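Local coordinates for uncharacterized hypothetical protein (PDB 4FMR), which is of unknown function but probably binds DNA through an HU/IHF-like domain, which is followed by a C-terminal domain with an immunoglobulin-like fold, at residues B[112-115]-B[116-119]; B[174-177]-B[178-181]; B[218-222]-B[223-227]. One frame throughout, in Å; residues are numbered along the deposited sequence.

How the interactions relate
All three are local contacts, but they differ in setting. Interaction 1 covers the end of helix 110-117 of the putative DNA-binding domain and its exit into strand 119-126, is partly buried and touches the second subunit; charged side chains line one side. Interactions 2 and 3 belong to the Ig-like domain and are surface contacts. Both follow strands of one mixed sheet: turn 174-181 leads from strand 171-176 to strand 182-184, and loop 218-227 connects strands 209-217 and 231-240. A serine hydroxyl organises interaction 2, whereas in interaction 3 an arginine reaches across the loop to a backbone carbonyl. The nearest atoms of interactions 2 and 3 are about 16 Å apart; interaction 1 lies farther from both.

Interaction 1: B[112-115]-B[116-119]; sequences LREA and IKDT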
loop_
_atom_site.group_PDB
_atom_site.type_symbol
_atom_site.label_atom_id
_atom_site.label_comp_id
_atom_site.label_asym_id
_atom_site.label_seq_id
_atom_site.Cartn_x
_atom_site.Cartn_y
_atom_site.Cartn_z
ATOM N N LEU B 112 7.216 3.768 10.579
ATOM C CA LEU B 112 5.959 4.480 10.450
ATOM C C LEU B 112 5.021 4.117 11.575
ATOM O O LEU B 112 4.407 5.023 12.144
ATOM C CB LEU B 112 5.301 4.241 9.085
ATOM C CG LEU B 112 6.080 4.847 7.895
ATOM C CD1 LEU B 112 5.351 4.600 6.580
ATOM C CD2 LEU B 112 6.389 6.334 8.125
ATOM N N ARG B 113 4.971 2.832 11.969
ATOM C CA ARG B 113 4.112 2.396 13.072
ATOM C C ARG B 113 4.525 3.097 14.401
ATOM O O ARG B 113 3.649 3.570 15.142
ATOM C CB ARG B 113 4.133 0.873 13.222
ATOM C CG ARG B 113 3.136 0.387 14.280
ATOM C CD ARG B 113 3.269 -1.069 14.664
ATOM N NE ARG B 113 4.598 -1.419 15.177
ATOM C CZ ARG B 113 4.972 -1.342 16.450
ATOM N NH1 ARG B 113 4.140 -0.861 17.366
ATOM N NH2 ARG B 113 6.193 -1.713 16.812
ATOM N N GLU B 114 5.847 3.194 14.672
ATOM C CA GLU B 114 6.376 3.861 15.864
ATOM C C GLU B 114 6.062 5.358 15.805
ATOM O O GLU B 114 5.613 5.908 16.798
ATOM C CB GLU B 114 7.895 3.629 16.011
ATOM C CG GLU B 114 8.296 2.182 16.276
ATOM C CD GLU B 114 8.067 1.626 17.670
ATOM O OE1 GLU B 114 7.816 2.420 18.607
ATOM O OE2 GLU B 114 8.206 0.393 17.839
ATOM N N ALA B 115 6.227 5.996 14.634
ATOM C CA ALA B 115 5.915 7.427 14.428
ATOM C C ALA B 115 4.409 7.717 14.672
ATOM O O ALA B 115 4.080 8.734 15.272
ATOM C CB ALA B 115 6.309 7.848 13.017
ATOM N N ILE B 116 3.509 6.793 14.236
ATOM C CA ILE B 116 2.048 6.880 14.450
ATOM C C ILE B 116 1.742 6.941 15.960
ATOM O O ILE B 116 0.820 7.658 16.362
ATOM C CB ILE B 116 1.304 5.705 13.752
ATOM C CG1 ILE B 116 1.215 5.971 12.237
ATOM C CG2 ILE B 116 -0.097 5.478 14.352
ATOM C CD1 ILE B 116 0.894 4.777 11.370
ATOM N N LYS B 117 2.535 6.224 16.795
ATOM C CA LYS B 117 2.384 6.228 18.262
ATOM C C LYS B 117 2.625 7.626 18.851
ATOM O O LYS B 117 1.989 7.967 19.849
ATOM C CB LYS B 117 3.338 5.222 18.937
ATOM C CG LYS B 117 2.996 3.751 18.694
ATOM C CD LYS B 117 3.485 2.820 19.830
ATOM C CE LYS B 117 4.988 2.727 19.976
ATOM N NZ LYS B 117 5.401 1.793 21.058
ATOM N N ASP B 118 3.554 8.421 18.252
ATOM C CA ASP B 118 3.858 9.799 18.689
ATOM C C ASP B 118 3.029 10.840 17.932
ATOM O O ASP B 118 3.444 11.991 17.831
ATOM C CB ASP B 118 5.354 10.131 18.489
ATOM C CG ASP B 118 6.342 9.387 19.350
ATOM O OD1 ASP B 118 5.907 8.737 20.333
ATOM O OD2 ASP B 118 7.558 9.467 19.055
ATOM N N THR B 119 1.885 10.454 17.388
ATOM C CA THR B 119 1.084 11.388 16.613
ATOM C C THR B 119 -0.316 11.478 17.190
ATOM O O THR B 119 -0.955 10.454 17.441
ATOM C CB THR B 119 1.073 10.968 15.130
ATOM O OG1 THR B 119 2.426 10.739 14.729
ATOM C CG2 THR B 119 0.403 12.025 14.192
HETATM O O HOH W 1 6.853 5.931 19.224
#
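Ile116 packs against the backbone of Leu112 in the last turns of helix 110-117, part of the HU/IHF-like DNA-binding domain. The tight part is mostly backbone. Ile116 N donates to Leu112 O at 2.9 Å, the i to i+4 bond of an alpha-helix, and Ile116 CG1 lies 3.3 Å from that same Leu112 O. With chi1 at -77°, CG1 sits beside the backbone N, which brings the branch back along the preceding turn. Beyond this the pattern relaxes: Lys117 N makes two weak bonds, to Arg113 O and Glu114 O. Leu112 and Ala115 also meet the second subunit, where they pack on Leu69 and Met70 of that chain.

The looser, more solvent-facing side is a chain of charges. Glu114 and Lys117 run side by side, pointing the same way, and Glu114 OE1 forms a long salt bridge of 3.5 Å with Lys117 NZ. The other carboxylate oxygen, Glu114 OE2, pairs with Arg113 NH2 at 3.1 Å, so one carboxylate holds two cations and probably offsets the like charges of Arg113 and Lys117. Arg113 also uses NE in a salt bridge to Asp208 of the second subunit, linking this charged row to that subunit. A water donates to Glu114 O and, weakly, to Asp118 OD1.

Where the chain leaves the helix for strand 119-126, Ala115 O takes two donors. Asp118 N donates weakly to Ala115 O, at 3.0 Å. Thr119 is buried, and its hydroxyl also accepts a hydrogen bond from Asn4 ND2 on strand 4-12. Thr119 OG1 itself donates to Ala115 O at 2.7 Å, approaching from above the carbonyl plane, 35° out of it.

Interaction 2: B[174-177]-B[178-181]; sequences LASA and ATGT
Ser176 folds its hydroxyl over the start of the turn that follows it, where OG meets the backbone amides of Ala178 and Thr179. Both amides donate to this one oxygen, but unequally. Thr179 N reaches Ser176 OG at 3.3 Å in a long but nearly straight bond, with an N-H...O angle of 167°, while the bond from Ala178 N is weak and bent. The first torsion explains the reach: at chi1 174° OG lies anti to the backbone N and beside the carbonyl carbon, which turns it toward the amides that follow.

The backbone of Ser176 is used as well. Ser176 O accepts from Gly180 N at 2.7 Å, closing a five-residue alpha-turn, and Ser176 N donates to Thr181 O at 2.9 Å. One residue earlier, Ala175 CA makes a CA-H...O contact with the same Thr181 O. Gly180 has a positive phi of 87°, a conformation in which a side chain would be pressed against the preceding carbonyl oxygen; it swings the chain back. On the exposed side of the turn, Thr179 OG1 and Thr181 OG1 share a hydrogen bond of 2.8 Å, which links the two side chains across Gly180.

The turn itself is exposed, but Leu174 at its root is buried among Tyr211 and Leu213 of the adjacent strand 209-217 and Ile237 and Ile239 of strand 231-240, one strand farther on. Through this turn strand 171-176 reverses into strand 182-184, the sheet's outermost strand on this side. The loop is a beta-hairpin connection of the Ig-like domain, with an ST motif at its head.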
loop_
_atom_site.group_PDB
_atom_site.type_symbol
_atom_site.label_atom_id
_atom_site.label_comp_id
_atom_site.label_asym_id
_atom_site.label_seq_id
_atom_site.Cartn_x
_atom_site.Cartn_y
_atom_site.Cartn_z
ATOM N N LEU B 174 -5.310 19.572 -13.650
ATOM C CA LEU B 174 -4.230 18.938 -12.893
ATOM C C LEU B 174 -3.002 19.784 -13.021
ATOM O O LEU B 174 -2.570 20.055 -14.140
ATOM C CB LEU B 174 -3.944 17.521 -13.390
ATOM C CG LEU B 174 -5.115 16.550 -13.326
ATOM C CD1 LEU B 174 -5.007 15.553 -14.444
ATOM C CD2 LEU B 174 -5.191 15.878 -11.973
ATOM N N ALA B 175 -2.467 20.247 -11.898
ATOM C CA ALA B 175 -1.257 21.059 -11.905
ATOM C C ALA B 175 -0.123 20.234 -11.324
ATOM O O ALA B 175 -0.224 19.760 -10.192
ATOM C CB ALA B 175 -1.467 22.359 -11.124
ATOM N N SER B 176 0.926 20.017 -12.121
ATOM C CA SER B 176 2.113 19.238 -11.748
ATOM C C SER B 176 2.887 19.871 -10.563
ATOM O O SER B 176 3.280 21.022 -10.657
ATOM C CB SER B 176 3.043 19.126 -12.956
ATOM O OG SER B 176 4.251 18.490 -12.577
ATOM N N ALA B 177 3.125 19.122 -9.474
ATOM C CA ALA B 177 3.933 19.618 -8.357
ATOM C C ALA B 177 5.393 19.849 -8.798
ATOM O O ALA B 177 6.036 20.778 -8.306
ATOM C CB ALA B 177 3.892 18.639 -7.182
ATOM N N ALA B 178 5.899 19.037 -9.750
ATOM C CA ALA B 178 7.275 19.153 -10.248
ATOM C C ALA B 178 7.489 20.409 -11.089
ATOM O O ALA B 178 8.470 21.117 -10.855
ATOM C CB ALA B 178 7.646 17.924 -11.073
ATOM N N THR B 179 6.599 20.701 -12.057
ATOM C CA THR B 179 6.812 21.854 -12.956
ATOM C C THR B 179 5.776 23.006 -12.859
ATOM O O THR B 179 6.031 24.091 -13.391
ATOM C CB THR B 179 6.766 21.357 -14.408
ATOM O OG1 THR B 179 5.468 20.816 -14.644
ATOM C CG2 THR B 179 7.846 20.315 -14.711
ATOM N N GLY B 180 4.599 22.730 -12.302
ATOM C CA GLY B 180 3.511 23.698 -12.250
ATOM C C GLY B 180 2.640 23.680 -13.493
ATOM O O GLY B 180 1.678 24.455 -13.600
ATOM N N THR B 181 2.974 22.806 -14.456
ATOM C CA THR B 181 2.257 22.680 -15.726
ATOM C C THR B 181 0.831 22.200 -15.447
ATOM O O THR B 181 0.613 21.244 -14.691
ATOM C CB THR B 181 3.034 21.754 -16.654
ATOM O OG1 THR B 181 4.344 22.287 -16.787
ATOM C CG2 THR B 181 2.393 21.606 -18.033
#

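Interaction 3: B[218-222]-B[223-227]; sequences QYRGG and GGALL
This is a surface contact within the loop between the antiparallel strands 209-217 and 231-240 of the Ig-like domain, where the chain doubles back through four consecutive glycines and is held across by Arg220. At the root, Leu227 N donates to Gln218 O at 2.7 Å. Leu226 lies over the same oxygen, its CD2 3.4 Å from Gln218 O. The Gln218 amide makes a weak bond from NE2 to Leu227 O, but its OE1 is held by Asp167 N, which ties the base of the loop to another loop of the same chain.

Farther out, Arg220 spans the gap. Its CG is anti to the backbone N (chi1 -168°) and the chain bends at chi3, which brings Arg220 NE to Ala225 O at 2.6 Å, in the carbonyl plane; NH2 adds a weak second bond to that oxygen. Without a side chain, Gly224 lets the arginine's aliphatic part pass close, with Arg220 CD 4.1 Å from Gly224 CA. A water donates to Gly224 O and accepts from Arg220 N, bridging the two arms. Near the tip, Gly222 N is bonded to Asn160 OD1, a further tie to the domain. One face of the guanidinium carries a methyl of Leu227: Leu227 CD2 sits over the group's rim, 3.5 Å from Arg220 NH1.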
loop_
_atom_site.group_PDB
_atom_site.type_symbol
_atom_site.label_atom_id
_atom_site.label_comp_id
_atom_site.label_asym_id
_atom_site.label_seq_id
_atom_site.Cartn_x
_atom_site.Cartn_y
_atom_site.Cartn_z
ATOM N N GLN B 218 -19.408 26.965 -11.999
ATOM C CA GLN B 218 -20.349 28.056 -11.712
ATOM C C GLN B 218 -21.661 27.471 -11.132
ATOM O O GLN B 218 -22.659 28.184 -10.982
ATOM C CB GLN B 218 -20.612 28.901 -12.966
ATOM C CG GLN B 218 -19.429 29.776 -13.318
ATOM C CD GLN B 218 -19.533 30.396 -14.679
ATOM O OE1 GLN B 218 -19.368 29.731 -15.707
ATOM N NE2 GLN B 218 -19.728 31.701 -14.712
ATOM N N TYR B 219 -21.642 26.167 -10.801
ATOM C CA TYR B 219 -22.757 25.450 -10.195
ATOM C C TYR B 219 -22.888 25.876 -8.741
ATOM O O TYR B 219 -21.935 25.726 -7.973
ATOM C CB TYR B 219 -22.563 23.918 -10.314
ATOM C CG TYR B 219 -23.646 23.107 -9.630
ATOM C CD1 TYR B 219 -24.899 22.933 -10.220
ATOM C CD2 TYR B 219 -23.424 22.522 -8.386
ATOM C CE1 TYR B 219 -25.906 22.210 -9.580
ATOM C CE2 TYR B 219 -24.417 21.788 -7.743
ATOM C CZ TYR B 219 -25.656 21.629 -8.342
ATOM O OH TYR B 219 -26.628 20.906 -7.687
ATOM N N ARG B 220 -24.073 26.385 -8.370
ATOM C CA ARG B 220 -24.417 26.869 -7.029
ATOM C C ARG B 220 -24.954 25.741 -6.142
ATOM O O ARG B 220 -25.709 24.885 -6.628
ATOM C CB ARG B 220 -25.484 27.975 -7.152
ATOM C CG ARG B 220 -25.730 28.772 -5.872
ATOM C CD ARG B 220 -26.956 29.666 -5.970
ATOM N NE ARG B 220 -26.893 30.613 -7.088
ATOM C CZ ARG B 220 -26.306 31.807 -7.038
ATOM N NH1 ARG B 220 -25.705 32.214 -5.926
ATOM N NH2 ARG B 220 -26.309 32.599 -8.105
ATOM N N GLY B 221 -24.613 25.801 -4.847
ATOM C CA GLY B 221 -25.067 24.863 -3.821
ATOM C C GLY B 221 -26.563 24.597 -3.858
ATOM O O GLY B 221 -27.370 25.530 -3.733
ATOM N N GLY B 222 -26.914 23.327 -4.088
ATOM C CA GLY B 222 -28.288 22.845 -4.195
ATOM C C GLY B 222 -29.021 23.465 -5.365
ATOM O O GLY B 222 -28.486 23.531 -6.481
ATOM N N GLY B 223 -30.240 23.934 -5.093
ATOM C CA GLY B 223 -31.068 24.627 -6.071
ATOM C C GLY B 223 -30.566 26.048 -6.240
ATOM O O GLY B 223 -29.992 26.623 -5.307
ATOM N N GLY B 224 -30.747 26.607 -7.429
ATOM C CA GLY B 224 -30.315 27.977 -7.674
ATOM C C GLY B 224 -29.666 28.248 -9.011
ATOM O O GLY B 224 -29.182 27.325 -9.680
ATOM N N ALA B 225 -29.656 29.550 -9.387
ATOM C CA ALA B 225 -29.071 30.069 -10.624
ATOM C C ALA B 225 -27.546 29.900 -10.629
ATOM O O ALA B 225 -26.910 29.906 -9.567
ATOM C CB ALA B 225 -29.432 31.535 -10.791
ATOM N N LEU B 226 -26.964 29.738 -11.828
ATOM C CA LEU B 226 -25.522 29.610 -11.984
ATOM C C LEU B 226 -24.828 30.869 -11.473
ATOM O O LEU B 226 -25.349 31.985 -11.635
ATOM C CB LEU B 226 -25.130 29.335 -13.452
ATOM C CG LEU B 226 -25.474 27.960 -14.039
ATOM C CD1 LEU B 226 -25.218 27.935 -15.518
ATOM C CD2 LEU B 226 -24.679 26.844 -13.373
ATOM N N LEU B 227 -23.697 30.675 -10.786
ATOM C CA LEU B 227 -22.861 31.744 -10.240
ATOM C C LEU B 227 -22.283 32.568 -11.370
ATOM O O LEU B 227 -21.920 32.002 -12.404
ATOM C CB LEU B 227 -21.721 31.160 -9.385
ATOM C CG LEU B 227 -22.086 30.302 -8.174
ATOM C CD1 LEU B 227 -20.900 29.456 -7.742
ATOM C CD2 LEU B 227 -22.566 31.155 -7.009
HETATM O O HOH W 2 -26.754 25.796 -9.741
#